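PDB 3K25: Slr1438 protein from Synechocystis sp., which is of uncertain function but belongs to the aldose 1-epimerase family and probably binds a carbohydrate, perhaps acting as a sugar isomerase. Local coordinates for residues F6-P11 and R52-S57; D77-A82 and Y86-H91; G197-T202 and L206-T211. All coordinates share one frame; numbering follows the deposited sequence.

Contact 1 (F6-P11 and R52-S57); sequences FTPDRP and RFQDPS
Pro11 meets Phe53 at the firmer end of this contact, where CG of the proline ring lies 4.1 Å from CE1 of the phenyl ring in an oblique approach. Phe53 has its CG anti to the backbone N (chi1 -166°), which carries the ring toward the N-terminal segment. Both residues also rest on Val28 of strand 23-28; the Phe53 ring and that of Phe48 pack edge-to-face, and Arg31 makes a cation-pi contact with Phe53. A rigid, apolar proline suits a chain that must lie against such a patch without a spare N-H to satisfy. The segments join the arm leading into strand 14-18 to the long loop after strand 43-44, in which Asp55 forms an Asx turn: its OD1 accepts from Ser57 N at 2.7 Å, on the anti side of the carboxylate. The other end is looser and exposed. Gln54, a long polar side chain suited to brushing the arm at an exposed site, is bent at chi2 (-117°) and brings OE1 within 4.1 Å of Pro8 CB, while its NE2 stays 3.9 Å from Asp9 O, too far for a hydrogen bond.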
ATOM      1  N   PHE A   6     -18.483   6.569  27.456  1.00 49.54           N
ATOM      2  CA  PHE A   6     -17.294   7.193  26.899  1.00 46.18           C
ATOM      3  C   PHE A   6     -17.258   7.142  25.373  1.00 46.09           C
ATOM      4  O   PHE A   6     -17.773   6.210  24.757  1.00 48.59           O
ATOM      5  CB  PHE A   6     -16.049   6.508  27.462  1.00 45.03           C
ATOM      6  CG  PHE A   6     -15.802   5.143  26.897  1.00 48.96           C
ATOM      7  CD1 PHE A   6     -15.234   4.988  25.633  1.00 49.01           C
ATOM      8  CD2 PHE A   6     -16.150   4.010  27.615  1.00 51.77           C
ATOM      9  CE1 PHE A   6     -15.020   3.718  25.094  1.00 49.93           C
ATOM     10  CE2 PHE A   6     -15.939   2.730  27.084  1.00 52.61           C
ATOM     11  CZ  PHE A   6     -15.374   2.587  25.823  1.00 50.90           C
ATOM     12  N   THR A   7     -16.649   8.159  24.774  1.00 47.08           N
ATOM     13  CA  THR A   7     -16.499   8.228  23.331  1.00 45.26           C
ATOM     14  C   THR A   7     -15.088   7.688  23.130  1.00 43.16           C
ATOM     15  O   THR A   7     -14.163   8.093  23.831  1.00 40.75           O
ATOM     16  CB  THR A   7     -16.566   9.675  22.840  1.00 42.33           C
ATOM     17  OG1 THR A   7     -15.256  10.262  22.889  1.00 36.69           O
ATOM     18  CG2 THR A   7     -17.511  10.477  23.728  1.00 41.80           C
ATOM     19  N   PRO A   8     -14.900   6.760  22.182  1.00 46.32           N
ATOM     20  CA  PRO A   8     -13.566   6.193  21.949  1.00 44.49           C
ATOM     21  C   PRO A   8     -12.574   7.205  21.402  1.00 40.02           C
ATOM     22  O   PRO A   8     -12.906   8.375  21.216  1.00 41.64           O
ATOM     23  CB  PRO A   8     -13.845   5.073  20.958  1.00 46.69           C
ATOM     24  CG  PRO A   8     -14.931   5.675  20.122  1.00 49.60           C
ATOM     25  CD  PRO A   8     -15.855   6.279  21.168  1.00 49.48           C
ATOM     26  N   ASP A   9     -11.356   6.751  21.143  1.00 60.33           N
ATOM     27  CA  ASP A   9     -10.344   7.638  20.606  1.00 56.98           C
ATOM     28  C   ASP A   9     -10.520   7.713  19.098  1.00 54.31           C
ATOM     29  O   ASP A   9     -10.957   6.750  18.470  1.00 57.91           O
ATOM     30  CB  ASP A   9      -8.947   7.110  20.924  1.00 60.27           C
ATOM     31  CG  ASP A   9      -7.862   8.129  20.631  1.00 66.05           C
ATOM     32  OD1 ASP A   9      -7.592   8.977  21.508  1.00 66.45           O
ATOM     33  OD2 ASP A   9      -7.285   8.095  19.522  1.00 71.88           O
ATOM     34  N   ARG A  10     -10.203   8.867  18.522  1.00 31.53           N
ATOM     35  CA  ARG A  10     -10.281   9.061  17.079  1.00 28.13           C
ATOM     36  C   ARG A  10      -9.134   9.970  16.684  1.00 23.20           C
ATOM     37  O   ARG A  10      -9.051  11.108  17.125  1.00 20.13           O
ATOM     38  CB  ARG A  10     -11.607   9.689  16.657  1.00 28.88           C
ATOM     39  CG  ARG A  10     -11.812   9.631  15.149  1.00 29.93           C
ATOM     40  CD  ARG A  10     -13.171  10.144  14.732  1.00 33.17           C
ATOM     41  NE  ARG A  10     -13.299  11.581  14.952  1.00 33.35           N
ATOM     42  CZ  ARG A  10     -14.379  12.290  14.647  1.00 33.15           C
ATOM     43  NH1 ARG A  10     -15.434  11.696  14.104  1.00 34.12           N
ATOM     44  NH2 ARG A  10     -14.404  13.591  14.890  1.00 32.29           N
ATOM     45  N   PRO A  11      -8.224   9.473  15.839  1.00 26.35           N
ATOM     46  CA  PRO A  11      -7.060  10.246  15.388  1.00 25.38           C
ATOM     47  C   PRO A  11      -7.368  11.410  14.473  1.00 25.11           C
ATOM     48  O   PRO A  11      -8.450  11.497  13.890  1.00 28.64           O
ATOM     49  CB  PRO A  11      -6.205   9.200  14.691  1.00 24.09           C
ATOM     50  CG  PRO A  11      -7.256   8.304  14.082  1.00 27.52           C
ATOM     51  CD  PRO A  11      -8.260   8.145  15.201  1.00 26.16           C
ATOM     52  N   ARG A  52     -11.218  -2.842  14.508  1.00 50.26           N
ATOM     53  CA  ARG A  52      -9.827  -3.211  14.698  1.00 44.47           C
ATOM     54  C   ARG A  52      -8.942  -1.966  14.789  1.00 38.04           C
ATOM     55  O   ARG A  52      -8.047  -1.896  15.632  1.00 35.13           O
ATOM     56  CB  ARG A  52      -9.371  -4.089  13.541  1.00 43.26           C
ATOM     57  CG  ARG A  52      -7.988  -4.667  13.696  1.00 38.89           C
ATOM     58  CD  ARG A  52      -7.569  -5.313  12.397  1.00 38.40           C
ATOM     59  NE  ARG A  52      -6.227  -5.876  12.468  1.00 36.32           N
ATOM     60  CZ  ARG A  52      -5.926  -7.027  13.060  1.00 38.18           C
ATOM     61  NH1 ARG A  52      -6.881  -7.747  13.636  1.00 41.38           N
ATOM     62  NH2 ARG A  52      -4.669  -7.454  13.076  1.00 37.20           N
ATOM     63  N   PHE A  53      -9.212  -0.985  13.929  1.00 51.68           N
ATOM     64  CA  PHE A  53      -8.439   0.257  13.883  1.00 46.00           C
ATOM     65  C   PHE A  53      -8.476   1.008  15.212  1.00 47.47           C
ATOM     66  O   PHE A  53      -7.757   1.999  15.408  1.00 43.87           O
ATOM     67  CB  PHE A  53      -8.979   1.168  12.775  1.00 40.22           C
ATOM     68  CG  PHE A  53      -8.057   2.306  12.411  1.00 33.00           C
ATOM     69  CD1 PHE A  53      -8.497   3.623  12.494  1.00 30.20           C
ATOM     70  CD2 PHE A  53      -6.766   2.054  11.930  1.00 28.67           C
ATOM     71  CE1 PHE A  53      -7.674   4.685  12.099  1.00 24.46           C
ATOM     72  CE2 PHE A  53      -5.926   3.098  11.531  1.00 24.32           C
ATOM     73  CZ  PHE A  53      -6.380   4.419  11.613  1.00 23.04           C
ATOM     74  N   GLN A  54      -9.314   0.528  16.126  1.00 52.66           N
ATOM     75  CA  GLN A  54      -9.453   1.166  17.421  1.00 54.47           C
ATOM     76  C   GLN A  54      -8.341   0.785  18.395  1.00 54.64           C
ATOM     77  O   GLN A  54      -7.917   1.618  19.190  1.00 52.58           O
ATOM     78  CB  GLN A  54     -10.837   0.857  17.985  1.00 58.95           C
ATOM     79  CG  GLN A  54     -11.938   1.191  16.981  1.00 62.74           C
ATOM     80  CD  GLN A  54     -12.877   2.281  17.453  1.00 62.20           C
ATOM     81  OE1 GLN A  54     -13.826   2.017  18.196  1.00 61.13           O
ATOM     82  NE2 GLN A  54     -12.617   3.516  17.030  1.00 62.87           N
ATOM     83  N   ASP A  55      -7.860  -0.456  18.350  1.00 52.61           N
ATOM     84  CA  ASP A  55      -6.754  -0.838  19.231  1.00 53.81           C
ATOM     85  C   ASP A  55      -5.498  -0.392  18.484  1.00 52.30           C
ATOM     86  O   ASP A  55      -5.042  -1.059  17.557  1.00 52.73           O
ATOM     87  CB  ASP A  55      -6.709  -2.349  19.457  1.00 58.27           C
ATOM     88  CG  ASP A  55      -5.573  -2.760  20.388  1.00 60.36           C
ATOM     89  OD1 ASP A  55      -4.476  -2.160  20.289  1.00 55.92           O
ATOM     90  OD2 ASP A  55      -5.772  -3.687  21.210  1.00 62.34           O
ATOM     91  N   PRO A  56      -4.911   0.739  18.891  1.00 64.17           N
ATOM     92  CA  PRO A  56      -3.716   1.255  18.229  1.00 61.73           C
ATOM     93  C   PRO A  56      -2.569   0.268  18.066  1.00 62.55           C
ATOM     94  O   PRO A  56      -1.627   0.548  17.329  1.00 61.93           O
ATOM     95  CB  PRO A  56      -3.344   2.456  19.089  1.00 60.27           C
ATOM     96  CG  PRO A  56      -3.746   2.006  20.446  1.00 61.81           C
ATOM     97  CD  PRO A  56      -5.104   1.404  20.192  1.00 64.08           C
ATOM     98  N   SER A  57      -2.645  -0.884  18.730  1.00 44.54           N
ATOM     99  CA  SER A  57      -1.566  -1.873  18.632  1.00 44.45           C
ATOM    100  C   SER A  57      -1.730  -2.867  17.488  1.00 44.73           C
ATOM    101  O   SER A  57      -0.751  -3.435  17.019  1.00 48.44           O
ATOM    102  CB  SER A  57      -1.426  -2.654  19.941  1.00 46.96           C
ATOM    103  OG  SER A  57      -2.446  -3.626  20.069  1.00 49.53           O
TER

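Contact 2 (D77-A82 and Y86-H91); sequences DQFNHA and YRLKQH
Phe79 and Tyr86 form the hydrogen-bonded pair of this antiparallel arrangement, each supplying both donor and acceptor. Phe79 N gives to Tyr86 O at 3.0 Å, and Tyr86 N returns a bond to Phe79 O at 2.9 Å. A third bond lies beyond the non-hydrogen-bonded pair Gln78-Arg87: Leu88 N donates to Asp77 O at 3.0 Å. The same oxygen takes a CA-H...O contact from Arg87 CA at 3.3 Å. Gln78 O, which is turned from the partner strand, is satisfied by Asn264 ND2.

On the face of Phe79 and Tyr86, the Phe79 ring swings back over its own backbone (chi1 72°), so that CE1 meets both Tyr86 CB and, at 3.3 Å, Leu88 CD1. The two aromatic rings themselves sit obliquely, while the edge of the Tyr86 ring borders the carbonyl oxygens of Phe79 and His81. Phe79 and Leu88 also touch Leu263, which explains why large apolar groups are buried here. With an alanine at Phe79 the ring is gone, and Leu88 and Tyr86 CB would probably lose their shared partner, opening a gap beneath helix 262-265.

The face of Gln78 and Arg87 is polar and more open. Arg87, bent at chi2 and chi3, lays CD 3.7 Å from Gln78 CB, while its NH1 stays 5.4 Å from Asp77 OD2, opposite charges near each other but not paired. Reciprocal backbone bonds between antiparallel strands joined by a short connection make this a two-stranded beta hairpin; its apolar side, with Phe79 and Leu88, packs on the body of the protein.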
ATOM      1  N   ASP A  77      13.968 -12.231  10.262  1.00 46.97           N
ATOM      2  CA  ASP A  77      13.606 -10.832  10.438  1.00 41.72           C
ATOM      3  C   ASP A  77      14.834  -9.922  10.456  1.00 39.98           C
ATOM      4  O   ASP A  77      14.857  -8.908  11.158  1.00 36.18           O
ATOM      5  CB  ASP A  77      12.799 -10.646  11.729  1.00 42.20           C
ATOM      6  CG  ASP A  77      11.307 -10.859  11.522  1.00 42.72           C
ATOM      7  OD1 ASP A  77      10.928 -11.610  10.594  1.00 45.19           O
ATOM      8  OD2 ASP A  77      10.507 -10.283  12.291  1.00 42.64           O
ATOM      9  N   GLN A  78      15.859 -10.283   9.690  1.00 41.03           N
ATOM     10  CA  GLN A  78      17.044  -9.449   9.636  1.00 42.45           C
ATOM     11  C   GLN A  78      17.805  -9.497   8.319  1.00 41.12           C
ATOM     12  O   GLN A  78      17.557 -10.347   7.457  1.00 38.85           O
ATOM     13  CB  GLN A  78      18.003  -9.804  10.766  1.00 49.42           C
ATOM     14  CG  GLN A  78      18.790 -11.066  10.535  1.00 60.30           C
ATOM     15  CD  GLN A  78      19.739 -11.347  11.671  1.00 68.55           C
ATOM     16  OE1 GLN A  78      19.330 -11.412  12.830  1.00 71.54           O
ATOM     17  NE2 GLN A  78      21.015 -11.515  11.350  1.00 71.41           N
ATOM     18  N   PHE A  79      18.725  -8.544   8.179  1.00 38.42           N
ATOM     19  CA  PHE A  79      19.588  -8.423   7.014  1.00 38.83           C
ATOM     20  C   PHE A  79      20.878  -7.778   7.483  1.00 40.37           C
ATOM     21  O   PHE A  79      20.877  -6.926   8.372  1.00 39.30           O
ATOM     22  CB  PHE A  79      18.954  -7.556   5.919  1.00 34.50           C
ATOM     23  CG  PHE A  79      18.924  -6.090   6.240  1.00 30.90           C
ATOM     24  CD1 PHE A  79      18.021  -5.587   7.175  1.00 29.10           C
ATOM     25  CD2 PHE A  79      19.791  -5.210   5.600  1.00 28.89           C
ATOM     26  CE1 PHE A  79      17.977  -4.232   7.467  1.00 25.96           C
ATOM     27  CE2 PHE A  79      19.758  -3.843   5.885  1.00 26.93           C
ATOM     28  CZ  PHE A  79      18.846  -3.352   6.822  1.00 25.40           C
ATOM     29  N   ASN A  80      21.981  -8.205   6.890  1.00 49.11           N
ATOM     30  CA  ASN A  80      23.277  -7.665   7.252  1.00 52.66           C
ATOM     31  C   ASN A  80      23.646  -6.571   6.280  1.00 47.95           C
ATOM     32  O   ASN A  80      23.314  -6.643   5.101  1.00 46.90           O
ATOM     33  CB  ASN A  80      24.344  -8.764   7.206  1.00 59.97           C
ATOM     34  CG  ASN A  80      24.242  -9.731   8.373  1.00 66.43           C
ATOM     35  OD1 ASN A  80      23.216  -9.792   9.061  1.00 66.12           O
ATOM     36  ND2 ASN A  80      25.303 -10.501   8.598  1.00 70.18           N
ATOM     37  N   HIS A  81      24.309  -5.542   6.788  1.00 51.98           N
ATOM     38  CA  HIS A  81      24.776  -4.449   5.947  1.00 49.74           C
ATOM     39  C   HIS A  81      26.101  -3.980   6.510  1.00 53.91           C
ATOM     40  O   HIS A  81      26.193  -3.607   7.681  1.00 54.88           O
ATOM     41  CB  HIS A  81      23.799  -3.272   5.921  1.00 44.07           C
ATOM     42  CG  HIS A  81      24.336  -2.078   5.192  1.00 42.36           C
ATOM     43  ND1 HIS A  81      24.548  -2.070   3.830  1.00 41.21           N
ATOM     44  CD2 HIS A  81      24.763  -0.874   5.645  1.00 43.15           C
ATOM     45  CE1 HIS A  81      25.083  -0.916   3.475  1.00 41.97           C
ATOM     46  NE2 HIS A  81      25.224  -0.171   4.558  1.00 43.89           N
ATOM     47  N   ALA A  82      27.126  -4.006   5.672  1.00 36.16           N
ATOM     48  CA  ALA A  82      28.457  -3.584   6.096  1.00 44.46           C
ATOM     49  C   ALA A  82      28.858  -4.291   7.391  1.00 49.97           C
ATOM     50  O   ALA A  82      29.197  -3.644   8.387  1.00 51.57           O
ATOM     51  CB  ALA A  82      28.487  -2.069   6.292  1.00 43.86           C
ATOM     52  N   TYR A  86      20.930  -6.023  11.095  1.00 37.02           N
ATOM     53  CA  TYR A  86      19.760  -5.195  11.403  1.00 33.25           C
ATOM     54  C   TYR A  86      18.450  -5.972  11.418  1.00 33.63           C
ATOM     55  O   TYR A  86      18.249  -6.869  10.605  1.00 35.46           O
ATOM     56  CB  TYR A  86      19.657  -4.029  10.404  1.00 28.97           C
ATOM     57  CG  TYR A  86      20.860  -3.101  10.438  1.00 29.52           C
ATOM     58  CD1 TYR A  86      22.067  -3.471   9.835  1.00 31.23           C
ATOM     59  CD2 TYR A  86      20.819  -1.898  11.151  1.00 26.90           C
ATOM     60  CE1 TYR A  86      23.202  -2.678   9.949  1.00 32.96           C
ATOM     61  CE2 TYR A  86      21.954  -1.095  11.270  1.00 30.04           C
ATOM     62  CZ  TYR A  86      23.145  -1.493  10.666  1.00 33.92           C
ATOM     63  OH  TYR A  86      24.278  -0.710  10.776  1.00 36.32           O
ATOM     64  N   ARG A  87      17.561  -5.608  12.339  1.00 46.20           N
ATOM     65  CA  ARG A  87      16.260  -6.263  12.483  1.00 47.79           C
ATOM     66  C   ARG A  87      15.125  -5.399  11.932  1.00 40.72           C
ATOM     67  O   ARG A  87      14.990  -4.234  12.290  1.00 39.89           O
ATOM     68  CB  ARG A  87      15.986  -6.551  13.962  1.00 54.62           C
ATOM     69  CG  ARG A  87      17.098  -7.310  14.662  1.00 67.33           C
ATOM     70  CD  ARG A  87      17.157  -8.754  14.192  1.00 75.41           C
ATOM     71  NE  ARG A  87      15.929  -9.471  14.529  1.00 81.47           N
ATOM     72  CZ  ARG A  87      15.528  -9.736  15.771  1.00 82.62           C
ATOM     73  NH1 ARG A  87      14.394 -10.392  15.974  1.00 86.82           N
ATOM     74  NH2 ARG A  87      16.264  -9.355  16.809  1.00 78.90           N
ATOM     75  N   LEU A  88      14.304  -5.981  11.072  1.00 34.76           N
ATOM     76  CA  LEU A  88      13.172  -5.277  10.483  1.00 30.67           C
ATOM     77  C   LEU A  88      11.934  -6.150  10.453  1.00 32.36           C
ATOM     78  O   LEU A  88      11.968  -7.272   9.935  1.00 34.20           O
ATOM     79  CB  LEU A  88      13.481  -4.867   9.053  1.00 26.78           C
ATOM     80  CG  LEU A  88      14.254  -3.588   8.825  1.00 23.99           C
ATOM     81  CD1 LEU A  88      14.702  -3.553   7.378  1.00 26.18           C
ATOM     82  CD2 LEU A  88      13.382  -2.410   9.162  1.00 19.04           C
ATOM     83  N   LYS A  89      10.836  -5.626  10.989  1.00 52.04           N
ATOM     84  CA  LYS A  89       9.575  -6.357  11.003  1.00 52.46           C
ATOM     85  C   LYS A  89       8.966  -6.383   9.607  1.00 48.92           C
ATOM     86  O   LYS A  89       9.355  -5.618   8.725  1.00 45.49           O
ATOM     87  CB  LYS A  89       8.590  -5.710  11.981  1.00 53.59           C
ATOM     88  CG  LYS A  89       9.034  -5.774  13.433  1.00 60.75           C
ATOM     89  CD  LYS A  89       7.968  -5.220  14.366  1.00 62.29           C
ATOM     90  CE  LYS A  89       8.320  -5.453  15.833  1.00 65.15           C
ATOM     91  NZ  LYS A  89       7.166  -5.134  16.723  1.00 64.09           N
ATOM     92  N   GLN A  90       8.003  -7.270   9.414  1.00 33.05           N
ATOM     93  CA  GLN A  90       7.332  -7.410   8.130  1.00 31.32           C
ATOM     94  C   GLN A  90       6.709  -6.100   7.623  1.00 27.34           C
ATOM     95  O   GLN A  90       5.873  -5.506   8.303  1.00 27.04           O
ATOM     96  CB  GLN A  90       6.252  -8.480   8.238  1.00 35.37           C
ATOM     97  CG  GLN A  90       5.534  -8.755   6.936  1.00 37.90           C
ATOM     98  CD  GLN A  90       4.541  -9.900   7.052  1.00 41.22           C
ATOM     99  OE1 GLN A  90       3.564  -9.809   7.801  1.00 42.25           O
ATOM    100  NE2 GLN A  90       4.790 -10.990   6.316  1.00 46.07           N
ATOM    101  N   HIS A  91       7.127  -5.667   6.432  1.00 35.34           N
ATOM    102  CA  HIS A  91       6.621  -4.448   5.803  1.00 28.33           C
ATOM    103  C   HIS A  91       7.244  -3.170   6.321  1.00 26.56           C
ATOM    104  O   HIS A  91       6.746  -2.071   6.057  1.00 25.05           O
ATOM    105  CB  HIS A  91       5.106  -4.370   5.949  1.00 25.82           C
ATOM    106  CG  HIS A  91       4.391  -5.440   5.196  1.00 27.11           C
ATOM    107  ND1 HIS A  91       3.247  -6.050   5.668  1.00 26.83           N
ATOM    108  CD2 HIS A  91       4.664  -6.016   4.002  1.00 26.16           C
ATOM    109  CE1 HIS A  91       2.847  -6.960   4.796  1.00 27.28           C
ATOM    110  NE2 HIS A  91       3.691  -6.959   3.776  1.00 28.41           N
TER

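Contact 3 (G197-T202 and L206-T211); sequences GQLNLT and LDLAFT
Leu206 CD2 is the meeting point of three partners from the loop: Leu199 CD1 at 3.7 Å, Leu201 CD2 at 3.5 Å and the backbone oxygen Asn200 O. Leu206 holds its chi1 at -110°, away from the usual staggered positions. The leucines differ in how they arrive. Leu199 reaches toward Leu206 tip to tip and does the same to Leu208, whose CD2 lies 4.0 Å from Leu199 CD1. The branched tip lets Leu199 meet both through CD1 while its CD2 also lies near Leu206. Leu201 instead crosses Leu206 at about a right angle; its CG lies beside the backbone N and anti to the carbonyl carbon (chi1 -61°), which turns CD2 toward the strand although the residue's first bond does not aim there. Leu208 likewise carries its CG beside the backbone N and presents CD2.

Strand 205-210 is bonded through its backbone to strands 239-245 and 183-186, and every second residue, Leu206, Leu208 and Phe210, turns toward the loop; Phe210 meets Tyr195 edge-to-face. Between these segments the contact is apolar packing, with Asn200 O against the Leu206 methyls: leucines of a loop on one face of an antiparallel sheet, consistent with the all-beta sandwich of the galactose mutarotase clan.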
ATOM      1  N   GLY A 197      -5.070 -16.545 -16.356  1.00 75.41           N
ATOM      2  CA  GLY A 197      -5.818 -15.317 -16.542  1.00 76.53           C
ATOM      3  C   GLY A 197      -7.068 -15.284 -15.690  1.00 81.00           C
ATOM      4  O   GLY A 197      -7.938 -14.428 -15.873  1.00 81.94           O
ATOM      5  N   GLN A 198      -7.157 -16.226 -14.758  1.00 63.18           N
ATOM      6  CA  GLN A 198      -8.296 -16.306 -13.858  1.00 68.16           C
ATOM      7  C   GLN A 198      -7.908 -17.082 -12.610  1.00 69.30           C
ATOM      8  O   GLN A 198      -6.836 -17.688 -12.559  1.00 69.20           O
ATOM      9  CB  GLN A 198      -9.476 -16.973 -14.559  1.00 76.36           C
ATOM     10  CG  GLN A 198      -9.252 -18.415 -14.937  1.00 82.87           C
ATOM     11  CD  GLN A 198     -10.338 -18.925 -15.857  1.00 90.98           C
ATOM     12  OE1 GLN A 198     -10.486 -20.130 -16.060  1.00 97.15           O
ATOM     13  NE2 GLN A 198     -11.105 -18.001 -16.429  1.00 90.61           N
ATOM     14  N   LEU A 199      -8.773 -17.061 -11.602  1.00 70.33           N
ATOM     15  CA  LEU A 199      -8.478 -17.753 -10.360  1.00 71.71           C
ATOM     16  C   LEU A 199      -9.695 -17.739  -9.452  1.00 74.94           C
ATOM     17  O   LEU A 199     -10.559 -16.873  -9.584  1.00 74.66           O
ATOM     18  CB  LEU A 199      -7.313 -17.058  -9.655  1.00 64.78           C
ATOM     19  CG  LEU A 199      -6.249 -17.949  -9.021  1.00 65.28           C
ATOM     20  CD1 LEU A 199      -5.236 -17.067  -8.300  1.00 58.20           C
ATOM     21  CD2 LEU A 199      -6.894 -18.951  -8.062  1.00 69.99           C
ATOM     22  N   ASN A 200      -9.758 -18.697  -8.529  1.00 67.93           N
ATOM     23  CA  ASN A 200     -10.872 -18.774  -7.587  1.00 71.60           C
ATOM     24  C   ASN A 200     -10.580 -17.910  -6.365  1.00 65.76           C
ATOM     25  O   ASN A 200      -9.894 -18.345  -5.432  1.00 65.48           O
ATOM     26  CB  ASN A 200     -11.118 -20.221  -7.146  1.00 79.81           C
ATOM     27  CG  ASN A 200     -12.298 -20.346  -6.194  1.00 85.44           C
ATOM     28  OD1 ASN A 200     -13.413 -19.929  -6.511  1.00 87.42           O
ATOM     29  ND2 ASN A 200     -12.056 -20.919  -5.020  1.00 86.77           N
ATOM     30  N   LEU A 201     -11.101 -16.686  -6.384  1.00 70.42           N
ATOM     31  CA  LEU A 201     -10.908 -15.738  -5.291  1.00 63.83           C
ATOM     32  C   LEU A 201     -11.825 -16.074  -4.123  1.00 67.10           C
ATOM     33  O   LEU A 201     -11.864 -15.363  -3.120  1.00 64.49           O
ATOM     34  CB  LEU A 201     -11.169 -14.315  -5.788  1.00 58.42           C
ATOM     35  CG  LEU A 201     -10.231 -13.855  -6.914  1.00 53.21           C
ATOM     36  CD1 LEU A 201     -10.741 -12.567  -7.529  1.00 50.15           C
ATOM     37  CD2 LEU A 201      -8.825 -13.675  -6.365  1.00 46.65           C
ATOM     38  N   THR A 202     -12.560 -17.171  -4.262  1.00 52.08           N
ATOM     39  CA  THR A 202     -13.462 -17.630  -3.218  1.00 56.19           C
ATOM     40  C   THR A 202     -12.706 -18.608  -2.311  1.00 56.42           C
ATOM     41  O   THR A 202     -13.180 -18.970  -1.232  1.00 58.95           O
ATOM     42  CB  THR A 202     -14.717 -18.325  -3.835  1.00 64.97           C
ATOM     43  OG1 THR A 202     -15.527 -17.350  -4.513  1.00 63.12           O
ATOM     44  CG2 THR A 202     -15.549 -19.002  -2.757  1.00 71.91           C
ATOM     45  N   LEU A 206      -5.780 -16.698  -0.611  1.00 54.81           N
ATOM     46  CA  LEU A 206      -4.946 -16.528  -1.792  1.00 48.53           C
ATOM     47  C   LEU A 206      -3.879 -15.466  -1.500  1.00 38.68           C
ATOM     48  O   LEU A 206      -4.197 -14.295  -1.269  1.00 35.91           O
ATOM     49  CB  LEU A 206      -5.813 -16.094  -2.980  1.00 47.69           C
ATOM     50  CG  LEU A 206      -6.056 -17.071  -4.140  1.00 50.91           C
ATOM     51  CD1 LEU A 206      -6.622 -18.374  -3.620  1.00 57.89           C
ATOM     52  CD2 LEU A 206      -7.005 -16.443  -5.153  1.00 51.10           C
ATOM     53  N   ASP A 207      -2.615 -15.872  -1.488  1.00 47.89           N
ATOM     54  CA  ASP A 207      -1.525 -14.939  -1.219  1.00 40.16           C
ATOM     55  C   ASP A 207      -0.522 -15.086  -2.348  1.00 37.68           C
ATOM     56  O   ASP A 207       0.544 -15.672  -2.168  1.00 38.30           O
ATOM     57  CB  ASP A 207      -0.864 -15.271   0.124  1.00 41.39           C
ATOM     58  CG  ASP A 207       0.068 -14.170   0.611  1.00 37.45           C
ATOM     59  OD1 ASP A 207       1.093 -13.889  -0.050  1.00 36.62           O
ATOM     60  OD2 ASP A 207      -0.225 -13.575   1.665  1.00 38.74           O
ATOM     61  N   LEU A 208      -0.869 -14.542  -3.509  1.00 46.56           N
ATOM     62  CA  LEU A 208      -0.027 -14.654  -4.694  1.00 44.31           C
ATOM     63  C   LEU A 208       0.890 -13.466  -5.016  1.00 39.98           C
ATOM     64  O   LEU A 208       0.481 -12.299  -4.966  1.00 38.32           O
ATOM     65  CB  LEU A 208      -0.908 -14.953  -5.913  1.00 44.87           C
ATOM     66  CG  LEU A 208      -2.038 -15.993  -5.787  1.00 49.83           C
ATOM     67  CD1 LEU A 208      -1.655 -17.104  -4.806  1.00 49.89           C
ATOM     68  CD2 LEU A 208      -3.304 -15.303  -5.309  1.00 49.17           C
ATOM     69  N   ALA A 209       2.136 -13.784  -5.365  1.00 39.65           N
ATOM     70  CA  ALA A 209       3.121 -12.770  -5.724  1.00 33.63           C
ATOM     71  C   ALA A 209       3.577 -12.950  -7.177  1.00 34.20           C
ATOM     72  O   ALA A 209       4.361 -13.855  -7.485  1.00 37.22           O
ATOM     73  CB  ALA A 209       4.320 -12.849  -4.786  1.00 28.36           C
ATOM     74  N   PHE A 210       3.069 -12.100  -8.068  1.00 33.17           N
ATOM     75  CA  PHE A 210       3.453 -12.139  -9.471  1.00 34.07           C
ATOM     76  C   PHE A 210       4.694 -11.252  -9.620  1.00 31.36           C
ATOM     77  O   PHE A 210       4.586 -10.034  -9.756  1.00 29.70           O
ATOM     78  CB  PHE A 210       2.331 -11.576 -10.328  1.00 34.14           C
ATOM     79  CG  PHE A 210       1.022 -12.292 -10.170  1.00 39.97           C
ATOM     80  CD1 PHE A 210       0.667 -13.322 -11.035  1.00 44.90           C
ATOM     81  CD2 PHE A 210       0.124 -11.913  -9.178  1.00 40.83           C
ATOM     82  CE1 PHE A 210      -0.562 -13.963 -10.924  1.00 48.86           C
ATOM     83  CE2 PHE A 210      -1.110 -12.548  -9.057  1.00 45.10           C
ATOM     84  CZ  PHE A 210      -1.454 -13.576  -9.934  1.00 48.86           C
ATOM     85  N   THR A 211       5.879 -11.842  -9.594  1.00 37.65           N
ATOM     86  CA  THR A 211       7.083 -11.035  -9.708  1.00 36.40           C
ATOM     87  C   THR A 211       7.598 -10.858 -11.131  1.00 36.69           C
ATOM     88  O   THR A 211       8.688 -10.313 -11.330  1.00 34.56           O
ATOM     89  CB  THR A 211       8.219 -11.613  -8.843  1.00 39.16           C
ATOM     90  OG1 THR A 211       8.588 -12.905  -9.338  1.00 43.27           O
ATOM     91  CG2 THR A 211       7.766 -11.741  -7.389  1.00 41.82           C
TER

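Overall arrangement
Following the chain from the N terminus, contact 1 closes first, bringing residues 6-11 back against 52-57 around a 40-residue loop that contains the four-stranded sheet from 14-18 to 43-44. Contact 2 then closes the short hairpin of 78-81 and 84-87, and contact 3, much later, joins the loop 197-202 to strand 205-210 across three residues. They follow one another in series, neither nesting nor crossing, and none touches another; their centres lie about 28 to 33 Å apart. Contact 1 lays the N-terminal arm loosely against the loop after strand 43-44, contact 2 forms the hairpin, which packs by Phe79 and Leu88 on helix 262-265, and contact 3 lies on the branched eight-stranded sheet.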